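AxyAgu115A (Amphibacillus xylanus NBRC 15112, PDB 6NPS) probably acts as a family GH115 alpha-glucuronidase, a hemicellulase that removes glucuronic acid side groups from xylans such as arabinoglucuronoxylan. Local coordinates at residues D784-D789 and H851-E856; S795-H800 and P960-Y965; G824-A829 and L941-I946; L862-Q867 and R915-K920. The protein carries 3 engineered substitutions. One frame throughout, in Å; residues are numbered along the deposited sequence.

Interaction 1: residues D784-D789 and H851-E856; sequences DMTFVD and HFVTQE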
# COMPACT_ATOMS: atom_id res chain seq x y z
N ASP A 784 -15.03 -13.52 42.04
CA ASP A 784 -14.50 -14.20 40.87
C ASP A 784 -15.27 -13.74 39.63
O ASP A 784 -16.43 -13.33 39.72
CB ASP A 784 -14.58 -15.72 41.02
CG ASP A 784 -13.34 -16.30 41.72
OD1 ASP A 784 -13.46 -17.32 42.44
OD2 ASP A 784 -12.24 -15.73 41.57
N MET A 785 -14.58 -13.76 38.49
CA MET A 785 -15.09 -13.36 37.18
C MET A 785 -15.30 -11.85 37.06
O MET A 785 -15.92 -11.41 36.09
CB MET A 785 -16.39 -14.10 36.82
CG MET A 785 -16.32 -15.60 37.07
SD MET A 785 -14.96 -16.39 36.16
CE MET A 785 -15.56 -16.14 34.50
N THR A 786 -14.75 -11.04 37.96
CA THR A 786 -14.79 -9.59 37.77
C THR A 786 -13.67 -9.15 36.84
O THR A 786 -12.48 -9.33 37.15
CB THR A 786 -14.64 -8.88 39.10
OG1 THR A 786 -15.67 -9.33 39.98
CG2 THR A 786 -14.76 -7.37 38.88
N PHE A 787 -14.04 -8.54 35.71
CA PHE A 787 -13.04 -7.98 34.80
C PHE A 787 -12.57 -6.63 35.33
O PHE A 787 -13.37 -5.83 35.83
CB PHE A 787 -13.62 -7.87 33.39
CG PHE A 787 -13.70 -9.20 32.69
CD1 PHE A 787 -14.76 -10.07 32.93
CD2 PHE A 787 -12.70 -9.60 31.81
CE1 PHE A 787 -14.81 -11.30 32.33
CE2 PHE A 787 -12.74 -10.83 31.20
CZ PHE A 787 -13.81 -11.69 31.46
N VAL A 788 -11.27 -6.39 35.26
CA VAL A 788 -10.71 -5.17 35.86
C VAL A 788 -9.98 -4.41 34.75
O VAL A 788 -9.03 -4.95 34.17
CB VAL A 788 -9.76 -5.46 37.04
CG1 VAL A 788 -9.19 -4.13 37.59
CG2 VAL A 788 -10.49 -6.16 38.18
N ASP A 789 -10.42 -3.19 34.46
CA ASP A 789 -9.77 -2.35 33.45
C ASP A 789 -8.42 -1.86 33.96
O ASP A 789 -8.36 -0.93 34.77
CB ASP A 789 -10.65 -1.17 33.08
CG ASP A 789 -10.00 -0.23 32.02
OD1 ASP A 789 -8.80 -0.40 31.68
OD2 ASP A 789 -10.70 0.67 31.50
N HIS A 851 -19.45 -8.80 35.32
CA HIS A 851 -19.01 -7.83 36.32
C HIS A 851 -17.72 -7.20 35.83
O HIS A 851 -16.84 -7.91 35.35
CB HIS A 851 -18.79 -8.49 37.70
CG HIS A 851 -20.06 -8.93 38.36
ND1 HIS A 851 -20.08 -9.69 39.51
CD2 HIS A 851 -21.36 -8.72 38.02
CE1 HIS A 851 -21.34 -9.92 39.86
NE2 HIS A 851 -22.13 -9.35 38.97
N PHE A 852 -17.62 -5.87 35.91
CA PHE A 852 -16.40 -5.23 35.44
C PHE A 852 -16.17 -3.92 36.19
O PHE A 852 -17.12 -3.30 36.68
CB PHE A 852 -16.44 -4.99 33.90
CG PHE A 852 -17.46 -3.98 33.45
CD1 PHE A 852 -17.11 -2.67 33.20
CD2 PHE A 852 -18.79 -4.36 33.27
CE1 PHE A 852 -18.06 -1.73 32.77
CE2 PHE A 852 -19.75 -3.44 32.85
CZ PHE A 852 -19.39 -2.13 32.60
N VAL A 853 -14.90 -3.52 36.27
CA VAL A 853 -14.44 -2.41 37.12
C VAL A 853 -13.82 -1.35 36.22
O VAL A 853 -12.84 -1.61 35.52
CB VAL A 853 -13.42 -2.86 38.17
CG1 VAL A 853 -12.78 -1.64 38.92
CG2 VAL A 853 -14.07 -3.84 39.20
N THR A 854 -14.38 -0.16 36.23
CA THR A 854 -13.83 0.92 35.43
C THR A 854 -12.89 1.76 36.29
O THR A 854 -12.99 1.78 37.52
CB THR A 854 -14.93 1.81 34.88
OG1 THR A 854 -15.61 2.43 35.98
CG2 THR A 854 -15.91 0.99 34.07
N GLN A 855 -11.99 2.48 35.62
CA GLN A 855 -11.15 3.46 36.32
C GLN A 855 -11.82 4.83 36.48
O GLN A 855 -11.50 5.56 37.42
CB GLN A 855 -9.82 3.63 35.58
CG GLN A 855 -9.11 2.32 35.39
CD GLN A 855 -7.83 2.47 34.63
OE1 GLN A 855 -7.81 2.41 33.39
NE2 GLN A 855 -6.73 2.64 35.36
N GLU A 856 -12.74 5.19 35.58
CA GLU A 856 -13.41 6.48 35.63
C GLU A 856 -14.88 6.31 35.24
O GLU A 856 -15.20 5.49 34.38
CB GLU A 856 -12.73 7.50 34.70
CG GLU A 856 -11.74 8.43 35.40
CD GLU A 856 -12.41 9.64 36.06
OE1 GLU A 856 -12.08 10.79 35.67
OE2 GLU A 856 -13.24 9.47 36.98
O HOH W 1 -17.96 -11.28 34.42
O HOH W 2 -12.05 2.38 32.71

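Interaction 2: residues S795-H800 and P960-Y965; sequences SIEAEH and PNETYY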
# COMPACT_ATOMS: atom_id res chain seq x y z
N SER A 795 -11.89 -6.70 27.51
CA SER A 795 -12.26 -7.63 26.46
C SER A 795 -12.61 -8.94 27.16
O SER A 795 -11.79 -9.48 27.92
CB SER A 795 -11.14 -7.81 25.44
OG SER A 795 -11.42 -8.91 24.58
N ILE A 796 -13.82 -9.43 26.89
CA ILE A 796 -14.47 -10.50 27.65
C ILE A 796 -14.89 -11.58 26.66
O ILE A 796 -15.66 -11.29 25.74
CB ILE A 796 -15.72 -9.99 28.39
CG1 ILE A 796 -15.35 -8.92 29.41
CG2 ILE A 796 -16.45 -11.15 29.05
CD1 ILE A 796 -16.55 -8.17 29.96
N GLU A 797 -14.40 -12.81 26.83
CA GLU A 797 -15.05 -13.88 26.09
C GLU A 797 -16.42 -14.13 26.71
O GLU A 797 -16.57 -14.11 27.94
CB GLU A 797 -14.21 -15.15 26.05
CG GLU A 797 -12.75 -14.91 25.69
CD GLU A 797 -12.40 -15.01 24.20
OE1 GLU A 797 -13.27 -14.84 23.31
OE2 GLU A 797 -11.21 -15.27 23.91
N ALA A 798 -17.43 -14.28 25.85
CA ALA A 798 -18.81 -14.24 26.31
C ALA A 798 -19.11 -15.34 27.31
O ALA A 798 -20.01 -15.21 28.14
CB ALA A 798 -19.74 -14.32 25.07
N GLU A 799 -18.37 -16.45 27.25
CA GLU A 799 -18.57 -17.53 28.20
C GLU A 799 -18.17 -17.15 29.63
O GLU A 799 -18.62 -17.81 30.58
CB GLU A 799 -17.79 -18.74 27.69
CG GLU A 799 -17.13 -19.59 28.70
CD GLU A 799 -16.14 -20.58 28.11
OE1 GLU A 799 -16.29 -20.97 26.92
OE2 GLU A 799 -15.24 -21.00 28.86
N HIS A 800 -17.41 -16.07 29.83
CA HIS A 800 -16.95 -15.69 31.18
C HIS A 800 -17.89 -14.71 31.89
O HIS A 800 -17.46 -13.73 32.52
CB HIS A 800 -15.53 -15.14 31.10
CG HIS A 800 -14.54 -16.19 30.70
ND1 HIS A 800 -13.49 -15.96 29.85
CD2 HIS A 800 -14.49 -17.51 31.01
CE1 HIS A 800 -12.83 -17.09 29.65
NE2 HIS A 800 -13.42 -18.04 30.35
N PRO A 960 -9.41 -7.65 20.36
CA PRO A 960 -8.36 -7.72 21.37
C PRO A 960 -8.49 -9.00 22.17
O PRO A 960 -9.60 -9.45 22.43
CB PRO A 960 -8.62 -6.50 22.27
CG PRO A 960 -9.71 -5.74 21.60
CD PRO A 960 -10.42 -6.63 20.67
N ASN A 961 -7.37 -9.57 22.58
CA ASN A 961 -7.51 -10.79 23.34
C ASN A 961 -8.08 -10.48 24.73
O ASN A 961 -8.09 -9.34 25.17
CB ASN A 961 -6.17 -11.52 23.42
CG ASN A 961 -5.09 -10.66 23.96
OD1 ASN A 961 -4.61 -9.75 23.28
ND2 ASN A 961 -4.67 -10.93 25.20
N GLU A 962 -8.63 -11.50 25.38
CA GLU A 962 -9.34 -11.29 26.64
C GLU A 962 -8.43 -10.64 27.69
O GLU A 962 -7.26 -11.00 27.83
CB GLU A 962 -9.87 -12.63 27.16
CG GLU A 962 -10.71 -12.56 28.45
CD GLU A 962 -11.41 -13.89 28.76
OE1 GLU A 962 -10.72 -14.93 28.80
OE2 GLU A 962 -12.65 -13.91 28.94
N THR A 963 -8.97 -9.69 28.44
CA THR A 963 -8.19 -9.01 29.47
C THR A 963 -8.40 -9.68 30.82
O THR A 963 -9.12 -10.66 30.95
CB THR A 963 -8.55 -7.52 29.51
OG1 THR A 963 -9.98 -7.39 29.62
CG2 THR A 963 -8.07 -6.81 28.22
N TYR A 964 -7.78 -9.13 31.85
CA TYR A 964 -7.70 -9.82 33.12
C TYR A 964 -9.05 -9.86 33.85
O TYR A 964 -9.78 -8.86 33.89
CB TYR A 964 -6.66 -9.13 34.01
CG TYR A 964 -6.63 -9.66 35.43
CD1 TYR A 964 -5.91 -10.81 35.74
CD2 TYR A 964 -7.28 -9.00 36.46
CE1 TYR A 964 -5.87 -11.31 37.06
CE2 TYR A 964 -7.25 -9.50 37.76
CZ TYR A 964 -6.53 -10.65 38.05
OH TYR A 964 -6.50 -11.13 39.35
N TYR A 965 -9.35 -11.01 34.47
CA TYR A 965 -10.47 -11.11 35.41
C TYR A 965 -10.02 -11.88 36.63
O TYR A 965 -9.18 -12.77 36.54
CB TYR A 965 -11.76 -11.81 34.80
CG TYR A 965 -11.53 -13.21 34.27
CD1 TYR A 965 -11.82 -14.33 35.05
CD2 TYR A 965 -11.05 -13.43 32.98
CE1 TYR A 965 -11.60 -15.63 34.58
CE2 TYR A 965 -10.84 -14.72 32.47
CZ TYR A 965 -11.12 -15.83 33.29
OH TYR A 965 -10.91 -17.13 32.83
O HOH W 3 -8.60 -14.02 24.09
O HOH W 4 -10.10 -16.63 26.90

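Interaction 3: residues G824-A829 and L941-I946; sequences GKTLSA and LEKIVI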
# COMPACT_ATOMS: atom_id res chain seq x y z
N GLY A 824 -17.56 -20.29 16.81
CA GLY A 824 -17.14 -18.96 16.42
C GLY A 824 -15.65 -18.81 16.11
O GLY A 824 -14.92 -19.78 15.88
N LYS A 825 -15.20 -17.55 16.13
CA LYS A 825 -13.85 -17.23 15.71
C LYS A 825 -12.84 -17.48 16.81
O LYS A 825 -11.68 -17.79 16.51
CB LYS A 825 -13.76 -15.78 15.24
CG LYS A 825 -14.53 -15.56 13.93
CD LYS A 825 -14.41 -14.12 13.45
CE LYS A 825 -13.09 -13.83 12.73
NZ LYS A 825 -13.11 -12.42 12.12
N THR A 826 -13.27 -17.36 18.06
CA THR A 826 -12.33 -17.50 19.17
C THR A 826 -12.83 -18.59 20.15
O THR A 826 -13.10 -19.72 19.72
CB THR A 826 -12.07 -16.13 19.84
OG1 THR A 826 -13.29 -15.56 20.35
CG2 THR A 826 -11.46 -15.12 18.80
N LEU A 827 -12.97 -18.28 21.43
CA LEU A 827 -13.15 -19.34 22.42
C LEU A 827 -14.48 -20.08 22.20
O LEU A 827 -14.50 -21.30 22.04
CB LEU A 827 -13.06 -18.76 23.83
CG LEU A 827 -13.14 -19.75 25.01
CD1 LEU A 827 -12.05 -20.85 24.94
CD2 LEU A 827 -13.10 -18.98 26.34
N SER A 828 -15.57 -19.37 22.17
CA SER A 828 -16.88 -20.02 22.16
C SER A 828 -17.93 -18.93 22.00
O SER A 828 -17.60 -17.77 21.73
CB SER A 828 -17.11 -20.85 23.43
OG SER A 828 -17.21 -20.01 24.57
N ALA A 829 -19.19 -19.30 22.19
CA ALA A 829 -20.25 -18.32 22.04
C ALA A 829 -21.35 -18.72 23.00
O ALA A 829 -21.40 -19.85 23.46
CB ALA A 829 -20.80 -18.28 20.59
N LEU A 941 -23.41 -14.72 20.82
CA LEU A 941 -22.47 -13.70 21.25
C LEU A 941 -21.14 -14.36 21.57
O LEU A 941 -21.09 -15.29 22.39
CB LEU A 941 -23.01 -12.96 22.48
CG LEU A 941 -22.11 -11.92 23.13
CD1 LEU A 941 -21.89 -10.67 22.27
CD2 LEU A 941 -22.79 -11.51 24.44
N GLU A 942 -20.07 -13.86 20.97
CA GLU A 942 -18.73 -14.43 21.11
C GLU A 942 -17.83 -13.62 22.03
O GLU A 942 -17.08 -14.22 22.80
CB GLU A 942 -18.05 -14.57 19.74
CG GLU A 942 -18.81 -15.58 18.84
CD GLU A 942 -18.29 -15.71 17.39
OE1 GLU A 942 -17.06 -15.59 17.13
OE2 GLU A 942 -19.14 -15.98 16.49
N LYS A 943 -17.87 -12.29 21.96
CA LYS A 943 -16.92 -11.46 22.69
C LYS A 943 -17.58 -10.11 22.94
O LYS A 943 -18.40 -9.66 22.13
CB LYS A 943 -15.58 -11.30 21.91
CG LYS A 943 -14.48 -10.52 22.69
CD LYS A 943 -13.27 -10.19 21.80
CE LYS A 943 -12.49 -11.41 21.48
NZ LYS A 943 -11.23 -11.00 20.83
N ILE A 944 -17.24 -9.50 24.07
CA ILE A 944 -17.67 -8.15 24.42
C ILE A 944 -16.41 -7.32 24.66
O ILE A 944 -15.52 -7.75 25.41
CB ILE A 944 -18.54 -8.14 25.68
CG1 ILE A 944 -19.68 -9.16 25.57
CG2 ILE A 944 -19.03 -6.74 25.97
CD1 ILE A 944 -20.34 -9.50 26.91
N VAL A 945 -16.36 -6.12 24.10
CA VAL A 945 -15.26 -5.20 24.33
C VAL A 945 -15.82 -3.89 24.85
O VAL A 945 -16.81 -3.39 24.31
CB VAL A 945 -14.45 -4.98 23.04
CG1 VAL A 945 -13.32 -4.00 23.31
CG2 VAL A 945 -13.93 -6.32 22.52
N ILE A 946 -15.20 -3.33 25.90
CA ILE A 946 -15.65 -2.09 26.53
C ILE A 946 -14.47 -1.13 26.61
O ILE A 946 -13.38 -1.51 27.07
CB ILE A 946 -16.24 -2.35 27.94
CG1 ILE A 946 -17.38 -3.41 27.88
CG2 ILE A 946 -16.72 -1.05 28.59
CD1 ILE A 946 -17.79 -3.97 29.31
O HOH W 5 -15.01 -13.90 18.39
O HOH W 6 -15.35 -16.25 22.72

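Interaction 4: residues L862-Q867 and R915-K920; sequences LEFYLQ and RTTKTK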
# COMPACT_ATOMS: atom_id res chain seq x y z
N LEU A 862 -19.68 -0.04 24.20
CA LEU A 862 -19.91 -1.46 24.44
C LEU A 862 -20.07 -2.10 23.07
O LEU A 862 -21.02 -1.80 22.35
CB LEU A 862 -21.14 -1.67 25.32
CG LEU A 862 -21.66 -3.08 25.54
CD1 LEU A 862 -20.74 -3.84 26.46
CD2 LEU A 862 -23.07 -3.02 26.14
N GLU A 863 -19.13 -2.95 22.70
CA GLU A 863 -19.08 -3.55 21.39
C GLU A 863 -19.28 -5.06 21.52
O GLU A 863 -18.61 -5.71 22.32
CB GLU A 863 -17.75 -3.24 20.72
CG GLU A 863 -17.56 -3.91 19.36
CD GLU A 863 -16.27 -3.48 18.67
OE1 GLU A 863 -15.25 -3.25 19.37
OE2 GLU A 863 -16.28 -3.35 17.42
N PHE A 864 -20.22 -5.59 20.75
CA PHE A 864 -20.45 -7.02 20.70
C PHE A 864 -19.80 -7.58 19.46
O PHE A 864 -19.90 -7.00 18.37
CB PHE A 864 -21.95 -7.33 20.65
CG PHE A 864 -22.69 -7.02 21.89
CD1 PHE A 864 -22.03 -6.81 23.09
CD2 PHE A 864 -24.08 -6.97 21.87
CE1 PHE A 864 -22.74 -6.52 24.24
CE2 PHE A 864 -24.80 -6.69 23.02
CZ PHE A 864 -24.13 -6.46 24.21
N TYR A 865 -19.21 -8.75 19.60
CA TYR A 865 -18.81 -9.56 18.46
C TYR A 865 -19.82 -10.70 18.36
O TYR A 865 -19.96 -11.49 19.29
CB TYR A 865 -17.39 -10.12 18.66
CG TYR A 865 -16.29 -9.08 18.49
CD1 TYR A 865 -16.18 -7.99 19.35
CD2 TYR A 865 -15.35 -9.21 17.47
CE1 TYR A 865 -15.14 -7.05 19.20
CE2 TYR A 865 -14.33 -8.29 17.30
CZ TYR A 865 -14.22 -7.21 18.18
OH TYR A 865 -13.21 -6.29 18.01
N LEU A 866 -20.53 -10.78 17.23
CA LEU A 866 -21.63 -11.72 17.06
C LEU A 866 -21.43 -12.60 15.84
O LEU A 866 -20.90 -12.16 14.82
CB LEU A 866 -22.98 -11.00 16.90
CG LEU A 866 -23.35 -9.98 17.95
CD1 LEU A 866 -24.52 -9.14 17.47
CD2 LEU A 866 -23.70 -10.71 19.27
N GLN A 867 -21.91 -13.83 15.93
CA GLN A 867 -22.03 -14.62 14.72
C GLN A 867 -22.92 -13.88 13.73
O GLN A 867 -23.93 -13.28 14.14
CB GLN A 867 -22.61 -16.00 15.03
CG GLN A 867 -22.03 -17.07 14.14
CD GLN A 867 -22.81 -17.25 12.85
OE1 GLN A 867 -22.24 -17.57 11.81
NE2 GLN A 867 -24.13 -17.06 12.92
N ARG A 915 -20.05 -10.34 12.97
CA ARG A 915 -20.69 -9.04 12.97
C ARG A 915 -20.29 -8.32 14.24
O ARG A 915 -20.29 -8.92 15.33
CB ARG A 915 -22.20 -9.19 12.89
CG ARG A 915 -22.89 -7.86 12.92
CD ARG A 915 -24.21 -7.92 12.18
NE ARG A 915 -25.07 -8.91 12.78
CZ ARG A 915 -25.59 -9.96 12.15
NH1 ARG A 915 -25.34 -10.17 10.86
NH2 ARG A 915 -26.36 -10.79 12.85
N THR A 916 -19.95 -7.05 14.14
CA THR A 916 -19.76 -6.24 15.33
C THR A 916 -20.82 -5.14 15.38
O THR A 916 -21.28 -4.66 14.34
CB THR A 916 -18.35 -5.62 15.40
OG1 THR A 916 -18.14 -4.75 14.28
CG2 THR A 916 -17.29 -6.69 15.38
N THR A 917 -21.26 -4.81 16.58
CA THR A 917 -22.22 -3.74 16.80
C THR A 917 -21.76 -2.99 18.05
O THR A 917 -21.16 -3.57 18.96
CB THR A 917 -23.65 -4.31 16.94
OG1 THR A 917 -24.59 -3.26 17.24
CG2 THR A 917 -23.70 -5.34 18.06
N LYS A 918 -22.02 -1.67 18.08
CA LYS A 918 -21.57 -0.80 19.16
C LYS A 918 -22.73 0.03 19.69
O LYS A 918 -23.58 0.50 18.92
CB LYS A 918 -20.47 0.18 18.71
CG LYS A 918 -19.15 -0.46 18.46
CD LYS A 918 -18.09 0.56 18.07
CE LYS A 918 -16.96 -0.11 17.28
NZ LYS A 918 -15.97 0.87 16.76
N THR A 919 -22.74 0.23 21.01
CA THR A 919 -23.73 1.05 21.70
C THR A 919 -23.00 1.79 22.82
O THR A 919 -22.00 1.31 23.34
CB THR A 919 -24.88 0.16 22.25
OG1 THR A 919 -25.91 0.98 22.80
CG2 THR A 919 -24.38 -0.78 23.31
N LYS A 920 -23.48 2.98 23.17
CA LYS A 920 -22.88 3.72 24.27
C LYS A 920 -23.62 3.42 25.57
O LYS A 920 -24.84 3.29 25.59
CB LYS A 920 -22.89 5.23 23.99
CG LYS A 920 -21.99 5.65 22.83
CD LYS A 920 -21.85 7.18 22.78
CE LYS A 920 -21.68 7.71 21.36
NZ LYS A 920 -20.42 7.25 20.71

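Interaction 1: residues D784-D789 and H851-E856
Phe787 and Phe852 sit abreast where the short strand 786-788 runs parallel to strand 851-854, their CA atoms 4.4 Å apart. Three backbone bonds tie the strands. Phe787 N gives its hydrogen to His851 O at 2.9 Å. Phe787 O accepts from Val853 N over 2.8 Å and also receives a CA-H...O contact from Phe852. Asp789 N then reaches Val853 O at 3.1 Å. At both ends water takes over: one donates to Met785 O and accepts from His851 N, the other donates to Asp789 OD2 and accepts from Gln855 N. With its carboxylate carbon anti to the backbone N (chi1 179°), Asp789 reaches that second water while OD1 is bonded to Gly792 N. The Gln855 and Asp789 side chains cross at about a right angle, their amide and carboxylate planes 56° apart; Gln855 OE1 stays 3.4 Å from Asp789 OD1, two acceptors that do not bond. Thr786 OG1 is paired with Pro783 O, leaving its methyl CG2 to touch Val853 CG2 at 3.6 Å. His851 NE2 bonds Glu849, whereas ND1, buried by the contact, has no partner in the model. On the other side of the strands Phe787 and Phe852 meet only through CB atoms, 4.1 Å apart, and their rings diverge: Phe787 toward Tyr965 and Ile796, Phe852 toward Leu930. The pairing belongs to the C-terminal beta domain, where strand 786-788 lies between strand 847-854 and the chain at Tyr964-Val966, and strand 847-854 pairs antiparallel with strand 926-934 on its other edge.

Interaction 2: residues S795-H800 and P960-Y965
Ser795 is gripped by the tail of the chain at three points. Its N-H points almost straight at Thr963 OG1 (2.9 Å), and its carbonyl oxygen takes the hydrogen of Thr963 N. Because OG stands anti to the backbone N (chi1 169°), the hydroxyl swings over to Pro960 O at 2.9 Å, approaching from above that carbonyl's plane; the same oxygen also accepts from Lys943 NZ. Ile796 turns its side chain from the tail toward Phe787. At Glu797 the backbone N donates to Glu962 OE2 over 3.0 Å, meeting the carboxylate from above its plane. The bent Glu797 side chain lays CG against that same oxygen, with the two carboxylates turned 81° to each other. OE1 of Glu797 goes to Thr826 OG1, while OE2 accepts from a water that is itself bonded to Glu962 N. Glu797 O then closes a type I turn with His800 N, passing through Ala798 and Glu799. The turn brings the His800 ring edge-on to the Glu962 carboxylate, the planes nearly coplanar at 28°. His800 ND1 donates to Glu962 OE2; the modelled 2.4 Å is very short and its exact length doubtful. Thus OE2 receives two hydrogens, and Glu962 reaches both through an extended chain. Over one face of the imidazole lies Tyr965 OH, 3.6 Å from His800 NE2, the two rings being oblique. In the C-terminal beta domain the tail closes over strand 794-797, which pairs antiparallel with strand 940-948, and Phe787 of strand 786-788 packs against Ile796, His800 and Glu962.

Interaction 3: residues G824-A829 and L941-I946
Glu942 reaches into the turn ahead of Ala829 with its extended side chain and receives the backbone N-H of Lys825 on OE1. The bond is 2.9 Å long and nearly straight (173°), though it arrives from above the carboxylate plane. A water donates a second hydrogen to OE1 and also bonds Thr826 OG1, which is held in turn by Glu797 OE1. Gly824 CA lies 3.4 Å from Glu942 OE1, bringing the backbone of the turn close against the carboxylate. Lower on the chain, Glu942 CG rests against Ala829 CB at 3.8 Å. The backbones approach through CA-H...O contacts, the shorter from Ala829 CA to Leu941 O at 3.2 Å. Behind this sits a classic beta bulge: Glu942 and Lys943 both face Tyr865 on the adjoining strand 858-866, an irregularity within antiparallel strand 940-948 of the C-terminal beta domain. A second water accepts from Ser828 N and donates to Glu942 O. Farther out, Ser828 OG is tied to Glu799, and Lys943 NZ to Leu958 O and Pro960 O. Lys825 NZ bonds Asn912 O, and the lysine makes a cation-pi contact with Tyr957, while Lys515 bonds the carbonyls of Gly824 and Thr826.

Interaction 4: residues L862-Q867 and R915-K920
Tyr865 and Thr916 lie side by side on one face of an antiparallel strand pair, and the threonine methyl CG2 sits over the tyrosine ring, 3.9 Å from its centroid in a CH-pi contact. Thr916 OG1 occupies the position between backbone N and carbonyl carbon (chi1 62°), which turns CG2 toward the ring. Glu863, extended on the same face, runs alongside the equally extended Lys918. Their aliphatic parts touch, CB of Glu863 to CG of Lys918 at 3.8 Å, while OE2 and NZ remain 4.3 Å apart, too far for a salt bridge.

The other face carries Leu862, Phe864 and Leu866 opposite Thr919, Thr917 and Arg915. Here Thr917 and Thr919 hold OG1 anti to the backbone N, and each sends CG2 against its neighbour: Thr917 CG2 meets Phe864 CB at 3.7 Å, Thr919 CG2 meets Leu862 CD2 at 3.8 Å. Arg915 bends at chi3, placing Gln867 O over one face of its guanidinium; NH2 bonds Ser869 O. In the C-terminal beta domain strand 858-866 lies between strands 915-923 and 940-948, with Leu862 and Phe864 packing on Ile882 of strand 879-884.

Leu862, Phe864 and Leu866 each exchange a pair of backbone bonds with the facing residue. The backbone therefore supplies the directional hold; the threonines take part through methyls, and the Glu863-Lys918 attraction is probably a modest addition.

Overall arrangement
All four contacts fall in the C-terminal beta domain and reach its connected strands. Interactions 2 and 3 are nearest, with centres about 8 Å apart, and strands 794-797 and 940-948 are neighbours. Strand 940-948 also pairs with strand 858-866, joining interaction 3 to interaction 4, their centres about 10 Å apart. The centre of interaction 1 lies about 11 Å from that of interaction 2, linked by Val788 N and Tyr964 O, and about 19 Å from that of interaction 4. Along the chain, interaction 4 nests inside interaction 3 and both inside interaction 2, whereas interaction 1 crosses 2 and 3. Residues far apart in sequence are thus brought together in one domain, its last residues fastened to its first strands.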